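Local coordinates for protein dipicolinate synthase subunit B (PDB 3LQK) that probably acts as the flavoprotein-like subunit of dipicolinate synthase, helping to make the dipicolinic acid of bacterial spores, at residues H22-L34 / A171-A183. Residues are numbered along the deposited sequence; the frame is centred on the assembly and turned at random.
Sequences HEVLPQMERLVEL and ARMEALPETIEAA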
# COMPACT_ATOMS: atom_id res chain seq x y z
N HIS A 22 33.31 6.90 -0.27
CA HIS A 22 34.53 6.28 -0.78
C HIS A 22 34.21 4.97 -1.55
O HIS A 22 35.01 4.48 -2.35
CB HIS A 22 35.55 6.02 0.33
CG HIS A 22 35.11 4.97 1.30
ND1 HIS A 22 35.37 3.62 1.11
CD2 HIS A 22 34.38 5.06 2.44
CE1 HIS A 22 34.85 2.94 2.12
NE2 HIS A 22 34.23 3.78 2.93
N GLU A 23 33.04 4.42 -1.30
CA GLU A 23 32.61 3.23 -2.03
C GLU A 23 32.02 3.56 -3.43
O GLU A 23 32.04 2.69 -4.31
CB GLU A 23 31.60 2.47 -1.17
CG GLU A 23 30.38 3.33 -0.71
CD GLU A 23 29.89 3.01 0.71
OE1 GLU A 23 30.69 2.48 1.55
OE2 GLU A 23 28.69 3.30 0.98
N VAL A 24 31.56 4.79 -3.67
CA VAL A 24 30.98 5.12 -4.99
C VAL A 24 31.84 6.05 -5.83
O VAL A 24 31.72 6.01 -7.02
CB VAL A 24 29.53 5.68 -4.91
CG1 VAL A 24 28.60 4.68 -4.27
CG2 VAL A 24 29.51 7.04 -4.07
N LEU A 25 32.72 6.89 -5.26
CA LEU A 25 33.50 7.85 -6.10
C LEU A 25 34.39 7.15 -7.15
O LEU A 25 34.52 7.64 -8.26
CB LEU A 25 34.35 8.80 -5.25
CG LEU A 25 33.47 9.82 -4.46
CD1 LEU A 25 34.30 10.71 -3.54
CD2 LEU A 25 32.61 10.63 -5.42
N PRO A 26 34.98 5.99 -6.80
CA PRO A 26 35.71 5.25 -7.82
C PRO A 26 34.80 4.83 -8.99
O PRO A 26 35.29 4.69 -10.15
CB PRO A 26 36.25 4.03 -7.06
CG PRO A 26 36.32 4.50 -5.60
CD PRO A 26 35.14 5.41 -5.46
N GLN A 27 33.51 4.63 -8.72
CA GLN A 27 32.59 4.27 -9.81
C GLN A 27 32.23 5.50 -10.64
O GLN A 27 32.09 5.41 -11.88
CB GLN A 27 31.33 3.59 -9.28
CG GLN A 27 31.60 2.32 -8.53
CD GLN A 27 32.50 1.39 -9.29
OE1 GLN A 27 32.36 1.19 -10.52
NE2 GLN A 27 33.46 0.82 -8.59
N MSE A 28 32.12 6.65 -9.97
CA MSE A 28 31.94 7.90 -10.71
C MSE A 28 33.12 8.13 -11.67
O MSE A 28 32.96 8.54 -12.83
CB MSE A 28 31.81 9.08 -9.73
CG MSE A 28 31.45 10.36 -10.40
SE MSE A 28 31.48 11.93 -9.26
CE MSE A 28 30.01 11.46 -8.07
N GLU A 29 34.32 7.86 -11.17
CA GLU A 29 35.52 8.00 -11.95
C GLU A 29 35.54 7.03 -13.16
O GLU A 29 35.86 7.45 -14.28
CB GLU A 29 36.75 7.85 -11.04
CG GLU A 29 38.05 7.54 -11.84
CD GLU A 29 38.59 8.72 -12.64
OE1 GLU A 29 38.13 9.86 -12.37
OE2 GLU A 29 39.51 8.51 -13.52
N ARG A 30 35.16 5.76 -12.97
CA ARG A 30 35.03 4.84 -14.11
C ARG A 30 34.07 5.32 -15.19
O ARG A 30 34.30 5.11 -16.37
CB ARG A 30 34.48 3.47 -13.71
CG ARG A 30 35.46 2.46 -13.40
CD ARG A 30 34.79 1.25 -12.75
NE ARG A 30 34.47 0.19 -13.72
CZ ARG A 30 33.68 -0.85 -13.45
NH1 ARG A 30 33.08 -0.97 -12.25
NH2 ARG A 30 33.53 -1.77 -14.37
N LEU A 31 32.93 5.88 -14.79
CA LEU A 31 32.01 6.36 -15.81
C LEU A 31 32.68 7.44 -16.66
O LEU A 31 32.52 7.43 -17.85
CB LEU A 31 30.71 6.90 -15.20
CG LEU A 31 29.82 5.98 -14.39
CD1 LEU A 31 28.54 6.77 -13.94
CD2 LEU A 31 29.53 4.76 -15.27
N VAL A 32 33.39 8.38 -16.03
CA VAL A 32 34.07 9.47 -16.78
C VAL A 32 35.13 8.84 -17.69
O VAL A 32 35.28 9.22 -18.85
CB VAL A 32 34.72 10.55 -15.80
CG1 VAL A 32 35.64 11.53 -16.55
CG2 VAL A 32 33.68 11.31 -15.05
N GLU A 33 35.82 7.84 -17.20
CA GLU A 33 36.85 7.15 -17.99
C GLU A 33 36.27 6.38 -19.15
O GLU A 33 36.93 6.25 -20.17
CB GLU A 33 37.59 6.14 -17.13
CG GLU A 33 38.48 6.78 -16.09
CD GLU A 33 39.05 5.76 -15.07
OE1 GLU A 33 38.74 4.51 -15.09
OE2 GLU A 33 39.80 6.26 -14.21
N LEU A 34 35.05 5.86 -19.00
CA LEU A 34 34.31 5.24 -20.09
C LEU A 34 33.58 6.27 -21.03
O LEU A 34 32.81 5.88 -21.92
CB LEU A 34 33.27 4.32 -19.47
CG LEU A 34 33.79 3.07 -18.76
CD1 LEU A 34 32.69 2.46 -17.85
CD2 LEU A 34 34.22 2.08 -19.78
N ALA A 171 24.22 -2.63 -2.17
CA ALA A 171 24.59 -2.89 -3.57
C ALA A 171 26.08 -3.20 -3.70
O ALA A 171 26.89 -2.74 -2.92
CB ALA A 171 24.22 -1.66 -4.49
N ARG A 172 26.41 -3.99 -4.71
CA ARG A 172 27.75 -4.15 -5.19
C ARG A 172 28.03 -3.02 -6.13
O ARG A 172 27.66 -3.08 -7.31
CB ARG A 172 27.88 -5.47 -5.96
CG ARG A 172 29.32 -5.82 -6.35
CD ARG A 172 29.36 -7.14 -7.11
NE ARG A 172 29.18 -8.33 -6.25
CZ ARG A 172 28.97 -9.57 -6.71
NH1 ARG A 172 28.88 -10.60 -5.86
NH2 ARG A 172 28.86 -9.81 -8.02
N MSE A 173 28.74 -2.04 -5.61
CA MSE A 173 28.95 -0.80 -6.36
C MSE A 173 29.78 -1.01 -7.61
O MSE A 173 29.62 -0.26 -8.58
CB MSE A 173 29.62 0.25 -5.49
CG MSE A 173 28.73 0.76 -4.30
SE MSE A 173 26.91 1.26 -4.93
CE MSE A 173 26.19 1.62 -3.17
N GLU A 174 30.65 -2.01 -7.59
CA GLU A 174 31.40 -2.38 -8.81
C GLU A 174 30.55 -2.73 -10.00
O GLU A 174 31.05 -2.63 -11.14
CB GLU A 174 32.29 -3.62 -8.61
CG GLU A 174 33.39 -3.41 -7.70
CD GLU A 174 34.26 -4.70 -7.44
OE1 GLU A 174 33.88 -5.85 -7.85
OE2 GLU A 174 35.32 -4.54 -6.79
N ALA A 175 29.33 -3.21 -9.77
CA ALA A 175 28.38 -3.49 -10.85
C ALA A 175 27.67 -2.26 -11.41
O ALA A 175 26.80 -2.36 -12.27
CB ALA A 175 27.34 -4.55 -10.42
N LEU A 176 28.03 -1.08 -10.99
CA LEU A 176 27.26 0.11 -11.42
C LEU A 176 27.26 0.35 -12.94
O LEU A 176 26.18 0.44 -13.56
CB LEU A 176 27.70 1.32 -10.60
CG LEU A 176 27.13 2.72 -10.74
CD1 LEU A 176 27.22 3.45 -9.35
CD2 LEU A 176 27.90 3.50 -11.76
N PRO A 177 28.45 0.29 -13.60
CA PRO A 177 28.43 0.54 -15.03
C PRO A 177 27.65 -0.43 -15.83
O PRO A 177 26.97 -0.06 -16.76
CB PRO A 177 29.92 0.47 -15.42
CG PRO A 177 30.62 0.93 -14.18
CD PRO A 177 29.81 0.19 -13.09
N GLU A 178 27.78 -1.68 -15.50
CA GLU A 178 26.99 -2.71 -16.15
C GLU A 178 25.49 -2.47 -15.96
O GLU A 178 24.72 -2.68 -16.89
CB GLU A 178 27.34 -4.08 -15.53
CG GLU A 178 28.73 -4.60 -15.86
CD GLU A 178 29.93 -4.07 -14.96
OE1 GLU A 178 29.74 -3.17 -14.09
OE2 GLU A 178 31.10 -4.57 -15.19
N THR A 179 25.08 -2.06 -14.76
CA THR A 179 23.67 -1.75 -14.48
C THR A 179 23.22 -0.59 -15.33
O THR A 179 22.11 -0.60 -15.90
CB THR A 179 23.44 -1.50 -13.00
OG1 THR A 179 23.95 -2.64 -12.26
CG2 THR A 179 21.96 -1.27 -12.64
N ILE A 180 24.06 0.42 -15.49
CA ILE A 180 23.70 1.55 -16.37
C ILE A 180 23.55 1.05 -17.82
O ILE A 180 22.58 1.39 -18.50
CB ILE A 180 24.72 2.77 -16.31
CG1 ILE A 180 24.77 3.32 -14.88
CG2 ILE A 180 24.29 3.90 -17.30
CD1 ILE A 180 25.58 4.58 -14.63
N GLU A 181 24.50 0.24 -18.26
CA GLU A 181 24.45 -0.23 -19.64
C GLU A 181 23.15 -1.00 -19.95
O GLU A 181 22.55 -0.82 -21.04
CB GLU A 181 25.62 -1.13 -19.93
CG GLU A 181 25.79 -1.47 -21.38
CD GLU A 181 26.54 -2.81 -21.63
OE1 GLU A 181 26.42 -3.35 -22.77
OE2 GLU A 181 27.25 -3.33 -20.70
N ALA A 182 22.70 -1.82 -19.02
CA ALA A 182 21.48 -2.56 -19.24
C ALA A 182 20.26 -1.62 -19.11
O ALA A 182 19.28 -1.73 -19.90
CB ALA A 182 21.36 -3.77 -18.31
N ALA A 183 20.31 -0.70 -18.16
CA ALA A 183 19.21 0.26 -18.02
C ALA A 183 18.99 1.12 -19.27
O ALA A 183 17.86 1.51 -19.58
CB ALA A 183 19.45 1.19 -16.83
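R30 reaches across to the 3-10 turn and the first turn of helix 176-183 and meets them in three ways. Its NH1 donates to the backbone O of E174 (2.8 Å, N-H...O angle 153°), with that oxygen close to the guanidinium plane. The same NH1 also bonds OE1 of Q27, one turn back on its own helix, and this second grip helps fix the group's rotation. A long salt bridge joins R30 NH2 to OE2 of E178 at 3.8 Å, the carboxylate turned 63° from the guanidinium. P177 CG lies 3.6 Å above the centre of one guanidinium face; proline suits this first turn of a helix, where no backbone N-H is needed, and offers a compact, apolar ring. Cutting R30 back to an alanine is likely to leave the E174 carbonyl and the E178 carboxylate without this partner and uncover the P177 ring.

The axes of helices 25-33 and 176-183 approach to 10.6 Å and cross at -52°, both packing on the same side of the mainly parallel sheet of this α/β Flavoprotein fold. Branched L31, L176 and I180 suit the sheet-facing side, where the latter two touch strand 89-95: L31 CD1 meets I180 CD1 tip to tip at 3.7 Å, and L176 CD2 lies across L31. Near the start of helix 25-33, V24 CG1 touches selenomethionine M173 at SE (3.9 Å), a long, flexible chain. Beside it, glutamine suits Q27 by pairing its terminal amide with an aliphatic stem, whose CG rests 3.3 Å from M173 O.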